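Local coordinates for conserved hypothetical protein yffB (Pseudomonas aeruginosa, PDB 1RW1) that probably acts as a glutathione-dependent thiol reductase of the ArsC family, built on a thioredoxin fold, at residues Y2-I7 and D11-A16; R39-R44 and V93-G98; R99-V102 and D107-A110. All coordinates share one frame; numbering follows the deposited sequence.

Interaction 1 of 3, residues Y2-I7 and D11-A16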
# COMPACT_ATOMS: atom_id res chain seq x y z
N TYR A 2 -1.41 -2.68 14.94
CA TYR A 2 -1.76 -2.18 13.62
C TYR A 2 -0.50 -1.60 12.96
O TYR A 2 0.34 -0.99 13.64
CB TYR A 2 -2.79 -1.08 13.76
CG TYR A 2 -4.08 -1.54 14.41
CD1 TYR A 2 -4.70 -2.72 14.02
CD2 TYR A 2 -4.68 -0.80 15.42
CE1 TYR A 2 -5.88 -3.14 14.61
CE2 TYR A 2 -5.87 -1.21 16.01
CZ TYR A 2 -6.46 -2.37 15.59
OH TYR A 2 -7.63 -2.78 16.18
N VAL A 3 -0.40 -1.78 11.65
CA VAL A 3 0.78 -1.32 10.91
C VAL A 3 0.32 -0.59 9.65
O VAL A 3 -0.47 -1.13 8.87
CB VAL A 3 1.73 -2.48 10.52
CG1 VAL A 3 2.99 -1.91 9.90
CG2 VAL A 3 2.05 -3.33 11.74
N LEU A 4 0.80 0.64 9.49
CA LEU A 4 0.50 1.48 8.34
C LEU A 4 1.74 1.52 7.45
O LEU A 4 2.81 1.89 7.91
CB LEU A 4 0.15 2.89 8.82
CG LEU A 4 -0.44 3.81 7.73
CD1 LEU A 4 -1.85 3.38 7.36
CD2 LEU A 4 -0.41 5.24 8.22
N TYR A 5 1.57 1.21 6.17
CA TYR A 5 2.67 1.13 5.21
C TYR A 5 2.54 2.24 4.18
O TYR A 5 1.47 2.42 3.58
CB TYR A 5 2.61 -0.20 4.46
CG TYR A 5 2.78 -1.44 5.30
CD1 TYR A 5 1.74 -1.95 6.04
CD2 TYR A 5 3.99 -2.09 5.36
CE1 TYR A 5 1.89 -3.09 6.80
CE2 TYR A 5 4.16 -3.24 6.12
CZ TYR A 5 3.10 -3.74 6.84
OH TYR A 5 3.26 -4.88 7.60
N GLY A 6 3.63 2.95 3.95
CA GLY A 6 3.66 3.99 2.93
C GLY A 6 4.89 4.86 3.09
O GLY A 6 5.98 4.37 3.38
N ILE A 7 4.72 6.16 2.88
CA ILE A 7 5.79 7.15 3.00
C ILE A 7 5.25 8.37 3.74
O ILE A 7 4.05 8.47 4.01
CB ILE A 7 6.35 7.55 1.59
CG1 ILE A 7 5.29 8.32 0.79
CG2 ILE A 7 6.87 6.34 0.85
CD1 ILE A 7 5.83 8.94 -0.50
N ASP A 11 -0.03 13.10 0.23
CA ASP A 11 -1.25 13.66 0.79
C ASP A 11 -2.22 12.58 1.26
O ASP A 11 -2.92 12.79 2.24
CB ASP A 11 -1.91 14.61 -0.18
CG ASP A 11 -1.19 15.93 -0.27
OD1 ASP A 11 -0.52 16.39 0.69
OD2 ASP A 11 -1.28 16.59 -1.31
N THR A 12 -2.29 11.43 0.59
CA THR A 12 -3.18 10.36 1.04
C THR A 12 -2.72 9.83 2.39
O THR A 12 -3.54 9.58 3.28
CB THR A 12 -3.25 9.25 -0.01
OG1 THR A 12 -3.79 9.80 -1.22
CG2 THR A 12 -4.21 8.18 0.42
N MSE A 13 -1.40 9.66 2.56
CA MSE A 13 -0.87 9.26 3.86
C MSE A 13 -1.21 10.28 4.94
O MSE A 13 -1.57 9.91 6.05
CB MSE A 13 0.65 9.09 3.79
CG MSE A 13 1.09 7.96 2.90
SE MSE A 13 0.57 6.20 3.59
CE MSE A 13 1.59 6.24 5.23
N LYS A 14 -1.08 11.56 4.61
CA LYS A 14 -1.36 12.60 5.61
C LYS A 14 -2.82 12.52 6.05
O LYS A 14 -3.14 12.69 7.24
CB LYS A 14 -1.05 13.98 5.03
CG LYS A 14 0.40 14.22 4.76
CD LYS A 14 0.63 15.48 3.95
CE LYS A 14 1.99 15.55 3.32
NZ LYS A 14 2.03 16.58 2.26
N LYS A 15 -3.72 12.32 5.10
CA LYS A 15 -5.13 12.23 5.39
C LYS A 15 -5.41 11.03 6.30
O LYS A 15 -6.10 11.14 7.31
CB LYS A 15 -5.94 12.12 4.09
CG LYS A 15 -5.87 13.37 3.23
CD LYS A 15 -6.19 13.16 1.76
CE LYS A 15 -7.52 12.54 1.49
NZ LYS A 15 -7.78 12.59 0.02
N ALA A 16 -4.87 9.87 5.93
CA ALA A 16 -5.11 8.64 6.66
C ALA A 16 -4.53 8.73 8.07
O ALA A 16 -5.17 8.30 9.03
CB ALA A 16 -4.51 7.46 5.92
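Met13, a selenomethionine in this crystal, reaches from the first turn of helix 11-22 onto the end of strand 2-6; these are the first strand and helix of the beta-alpha-beta unit that opens the thioredoxin fold. The short segments run nearly antiparallel, at 163°, with their axes 10.0 Å apart at closest approach, as expected where a chain leaves a strand and turns straight back in a helix packed on the sheet.

The apolar part of the contact is small and buried. Leu4 and Met13 meet tip to tip, CD2 of Leu4 lying 3.7 Å from CE of Met13. Leu4 sends its branch out with CG anti to the backbone N (chi1 -169°), while the Met13 chain curls at chi2 and chi3, which folds its methyl back over the strand. Pro92 touches both, Phe29 of strand 27-31 packs on Met13 and Tyr109 on Leu4.

Backbone atoms of Tyr5, Gly6 and Ile7 meet the Met13 chain as well. Gly6 CA sits 3.8 Å from CE of Met13, and the selenium lies 3.9 Å from the carbonyl oxygen Tyr5 O.

On the outer side of the helix a salt bridge stays within one turn: Lys14 NZ donates to Asp11 OD1 at 3.0 Å. Back at the interface, the closest approach of the two segments is made by the carbonyl oxygen of Ile7, which sits in the bend of the Met13 chain: Ile7 O is 3.2 Å from CG and 3.5 Å from CE of Met13.

Interaction 2 of 3, residues R39-R44 and V93-G98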
# COMPACT_ATOMS: atom_id res chain seq x y z
N ARG A 39 9.00 -9.32 -0.57
CA ARG A 39 8.04 -10.09 -1.34
C ARG A 39 6.99 -10.72 -0.45
O ARG A 39 5.87 -10.93 -0.89
CB ARG A 39 8.70 -11.21 -2.11
CG ARG A 39 9.37 -10.82 -3.30
CD ARG A 39 9.69 -12.06 -4.14
NE ARG A 39 10.58 -11.70 -5.21
CZ ARG A 39 11.88 -11.69 -5.10
NH1 ARG A 39 12.48 -12.05 -3.97
NH2 ARG A 39 12.60 -11.29 -6.14
N GLU A 40 7.34 -11.07 0.79
CA GLU A 40 6.39 -11.72 1.65
C GLU A 40 5.17 -10.83 1.87
O GLU A 40 4.02 -11.28 1.79
CB GLU A 40 7.07 -12.15 2.96
CG GLU A 40 6.18 -13.01 3.83
CD GLU A 40 5.24 -12.22 4.71
OE1 GLU A 40 5.46 -11.03 4.92
OE2 GLU A 40 4.25 -12.80 5.19
N HIS A 41 5.39 -9.54 2.12
CA HIS A 41 4.29 -8.60 2.27
C HIS A 41 3.49 -8.49 0.99
O HIS A 41 2.27 -8.54 0.99
CB HIS A 41 4.84 -7.21 2.62
CG HIS A 41 5.06 -7.03 4.06
ND1 HIS A 41 6.23 -7.34 4.70
CD2 HIS A 41 4.21 -6.56 5.00
CE1 HIS A 41 6.10 -6.99 5.98
NE2 HIS A 41 4.86 -6.57 6.19
N LEU A 42 4.19 -8.27 -0.12
CA LEU A 42 3.51 -8.05 -1.38
C LEU A 42 2.66 -9.24 -1.79
O LEU A 42 1.54 -9.07 -2.32
CB LEU A 42 4.50 -7.70 -2.48
CG LEU A 42 5.26 -6.39 -2.25
CD1 LEU A 42 6.40 -6.29 -3.22
CD2 LEU A 42 4.33 -5.20 -2.40
N ARG A 43 3.16 -10.45 -1.57
CA ARG A 43 2.37 -11.65 -1.89
C ARG A 43 1.10 -11.72 -1.07
O ARG A 43 0.05 -12.10 -1.59
CB ARG A 43 3.21 -12.90 -1.63
CG ARG A 43 4.25 -13.15 -2.65
CD ARG A 43 5.25 -14.21 -2.24
NE ARG A 43 6.08 -14.55 -3.39
CZ ARG A 43 7.32 -15.02 -3.32
NH1 ARG A 43 7.89 -15.22 -2.14
NH2 ARG A 43 7.98 -15.30 -4.43
N ARG A 44 1.19 -11.41 0.22
CA ARG A 44 0.01 -11.44 1.08
C ARG A 44 -1.02 -10.39 0.65
O ARG A 44 -2.22 -10.67 0.59
CB ARG A 44 0.42 -11.21 2.52
CG ARG A 44 0.75 -12.42 3.32
CD ARG A 44 0.75 -12.11 4.79
NE ARG A 44 1.85 -11.23 5.16
CZ ARG A 44 1.70 -9.97 5.54
NH1 ARG A 44 0.50 -9.41 5.62
NH2 ARG A 44 2.77 -9.26 5.83
N VAL A 93 -1.28 1.05 2.92
CA VAL A 93 -1.79 -0.26 3.31
C VAL A 93 -1.86 -0.25 4.82
O VAL A 93 -0.93 0.20 5.49
CB VAL A 93 -0.93 -1.43 2.79
CG1 VAL A 93 -1.49 -2.75 3.27
CG2 VAL A 93 -0.84 -1.40 1.28
N LEU A 94 -2.98 -0.70 5.38
CA LEU A 94 -3.17 -0.74 6.82
C LEU A 94 -3.47 -2.17 7.21
O LEU A 94 -4.48 -2.74 6.78
CB LEU A 94 -4.31 0.17 7.24
CG LEU A 94 -4.69 0.13 8.73
CD1 LEU A 94 -3.54 0.54 9.65
CD2 LEU A 94 -5.90 1.03 8.97
N GLU A 95 -2.59 -2.76 8.02
CA GLU A 95 -2.74 -4.11 8.55
C GLU A 95 -3.49 -4.07 9.86
O GLU A 95 -3.08 -3.40 10.79
CB GLU A 95 -1.38 -4.79 8.63
CG GLU A 95 -0.87 -5.14 7.23
CD GLU A 95 0.43 -5.88 7.25
OE1 GLU A 95 1.14 -5.83 8.28
OE2 GLU A 95 0.73 -6.53 6.24
N LEU A 96 -4.60 -4.79 9.90
CA LEU A 96 -5.53 -4.79 11.01
C LEU A 96 -5.45 -6.06 11.85
O LEU A 96 -6.12 -6.18 12.87
CB LEU A 96 -6.96 -4.66 10.48
CG LEU A 96 -7.26 -3.36 9.73
CD1 LEU A 96 -8.55 -3.48 8.96
CD2 LEU A 96 -7.29 -2.19 10.69
N GLY A 97 -4.66 -7.02 11.42
CA GLY A 97 -4.58 -8.30 12.10
C GLY A 97 -4.94 -9.42 11.14
O GLY A 97 -4.07 -10.02 10.53
N GLY A 98 -6.22 -9.68 10.96
CA GLY A 98 -6.63 -10.72 10.03
C GLY A 98 -6.76 -10.25 8.59
O GLY A 98 -6.96 -11.06 7.69
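Glu95 OE2 is the polar atom on which this contact turns. Arg44 of helix 39-49 gives it a bond of 3.0 Å from NH1, fairly straight at 164°, and a weak second one from NH2 at 3.4 Å; Trp45 NE1 also donates to the same oxygen. Glu95 is modelled in two conformers, and these bonds belong to the one described here. Its chain is extended beyond CG (chi2 -177°), which carries the carboxylate out to Arg44. The carboxylate oxygen lies close to the guanidinium plane, but NH1 approaches it from above the carboxylate plane, and the two flat groups are turned 52° against each other. The side chains themselves cross at about a right angle.

Arg44 is held from its own helix as well. Its NE donates to Glu40 OE2 at 2.9 Å, again nearly in the guanidinium plane, and NH2 makes a weak bond to Glu40 OE1. With carboxylates at two parts of its edge, the guanidinium is fixed in rotation, and Glu40, Arg44 and Glu95 form one salt-bridge network. The positive charge between them probably eases the repulsion of the two acids, whose Glu40 OE1 and Glu95 OE2 are 6.7 Å apart.

His41 completes the group. Its ring meets Glu95 OE2 at the edge, CD2 being 3.7 Å away. Arg44 NH2 stands 3.1 Å above one face of the imidazole, toward the rim. Tyr5 OH bonds His41 NE2 and the other oxygen of Glu95, OE1; Asp38 OD1 holds His41 ND1.

The arrangement is a surface salt-bridge network, joining the helical part of this ArsC-family protein to strand 93-95 of its thioredoxin-fold sheet.

Interaction 3 of 3, residues R99-V102 and D107-A110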
# COMPACT_ATOMS: atom_id res chain seq x y z
N ARG A 99 -6.63 -8.94 8.36
CA ARG A 99 -6.89 -8.40 7.05
C ARG A 99 -6.29 -7.02 6.91
O ARG A 99 -5.76 -6.46 7.87
CB ARG A 99 -8.39 -8.36 6.78
CG ARG A 99 -9.19 -7.49 7.72
CD ARG A 99 -10.67 -7.44 7.36
NE ARG A 99 -11.43 -6.48 8.16
CZ ARG A 99 -11.85 -5.30 7.73
NH1 ARG A 99 -11.60 -4.89 6.49
NH2 ARG A 99 -12.52 -4.51 8.55
N THR A 100 -6.37 -6.49 5.69
CA THR A 100 -5.76 -5.21 5.39
C THR A 100 -6.71 -4.31 4.62
O THR A 100 -7.63 -4.79 3.92
CB THR A 100 -4.44 -5.35 4.60
OG1 THR A 100 -4.70 -5.94 3.33
CG2 THR A 100 -3.49 -6.28 5.28
N LEU A 101 -6.48 -3.01 4.74
CA LEU A 101 -7.14 -2.02 3.90
C LEU A 101 -6.10 -1.39 2.98
O LEU A 101 -5.02 -1.04 3.41
CB LEU A 101 -7.80 -0.93 4.74
CG LEU A 101 -8.94 -1.40 5.64
CD1 LEU A 101 -9.43 -0.28 6.53
CD2 LEU A 101 -10.09 -1.95 4.80
N VAL A 102 -6.46 -1.23 1.72
CA VAL A 102 -5.61 -0.60 0.72
C VAL A 102 -6.29 0.69 0.26
O VAL A 102 -7.44 0.68 -0.13
CB VAL A 102 -5.38 -1.53 -0.48
CG1 VAL A 102 -4.49 -0.84 -1.54
CG2 VAL A 102 -4.74 -2.83 -0.04
N ASP A 107 -14.87 5.60 5.49
CA ASP A 107 -15.91 4.69 5.96
C ASP A 107 -15.34 3.30 6.28
O ASP A 107 -15.80 2.65 7.22
CB ASP A 107 -17.05 4.57 4.94
CG ASP A 107 -17.84 5.85 4.78
OD1 ASP A 107 -17.67 6.77 5.61
OD2 ASP A 107 -18.66 6.02 3.85
N ALA A 108 -14.35 2.85 5.50
CA ALA A 108 -13.72 1.56 5.77
C ALA A 108 -12.86 1.64 7.02
O ALA A 108 -12.81 0.70 7.82
CB ALA A 108 -12.87 1.12 4.59
N TYR A 109 -12.15 2.75 7.20
CA TYR A 109 -11.38 2.95 8.42
C TYR A 109 -12.35 2.95 9.62
O TYR A 109 -12.07 2.31 10.63
CB TYR A 109 -10.57 4.26 8.35
CG TYR A 109 -9.20 4.11 7.71
CD1 TYR A 109 -9.00 3.36 6.58
CD2 TYR A 109 -8.11 4.73 8.27
CE1 TYR A 109 -7.73 3.21 6.03
CE2 TYR A 109 -6.84 4.59 7.74
CZ TYR A 109 -6.65 3.82 6.62
OH TYR A 109 -5.36 3.70 6.12
N ALA A 110 -13.47 3.65 9.51
CA ALA A 110 -14.45 3.70 10.59
C ALA A 110 -15.02 2.32 10.90
O ALA A 110 -15.18 1.95 12.07
CB ALA A 110 -15.57 4.64 10.23
O HOH W 1 -13.12 -2.03 7.06
O HOH W 2 -5.14 1.86 4.10
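Leu101 fills most of this contact, pushing its two methyls from strand 100-102 against helix 106-113. With CG anti to its carbonyl carbon (chi1 -65°), the side chain heads for the helix. CD2 rests on Ala108, 4.1 Å from its CB, while CD1 touches both residues, 3.7 Å from Ala108 O and equally near Tyr109 CD1.

Tyr109 slides past Leu101 in the opposite direction; its ring meets CD1 obliquely, and water 2 spans from its hydroxyl to the strand backbone, 2.7 Å from Tyr109 OH and 3.0 Å from Leu101 O. A second bridge runs from Arg99: water 1 accepts from Arg99 NH2 and donates to Ala108 O at 2.9 Å. Every polar link between the segments therefore passes through water, round an apolar centre.

Strand 100-102 is the outermost strand of the sheet on this side, and helix 106-113 covers it. Tyr109 reaches on to Leu94 of strand 93-95 and to Ala16 and Leu20 of helix 11-22, with Phe104 edge-to-face against its ring.

From the N terminus, interaction 1 comes first and closes the short turn between strand 2-6 and helix 11-22. Interaction 2 spans 48 intervening residues, just over half of them helical, and brings helix 39-49 back to strand 93-95. Interaction 3 closes the brief connection from strand 100-102 to helix 106-113. The three follow one another in series; none nests in or crosses another. All reach one mixed sheet, in which strand 93-95 lies between strands 2-6 and 100-102. Tyr5 OH ties interaction 1 to interaction 2, Leu94 N to Leu101 O (2.8 Å) joins 2 to 3, and Tyr109 OH packs on Leu4 and Ala16, joining 3 to 1.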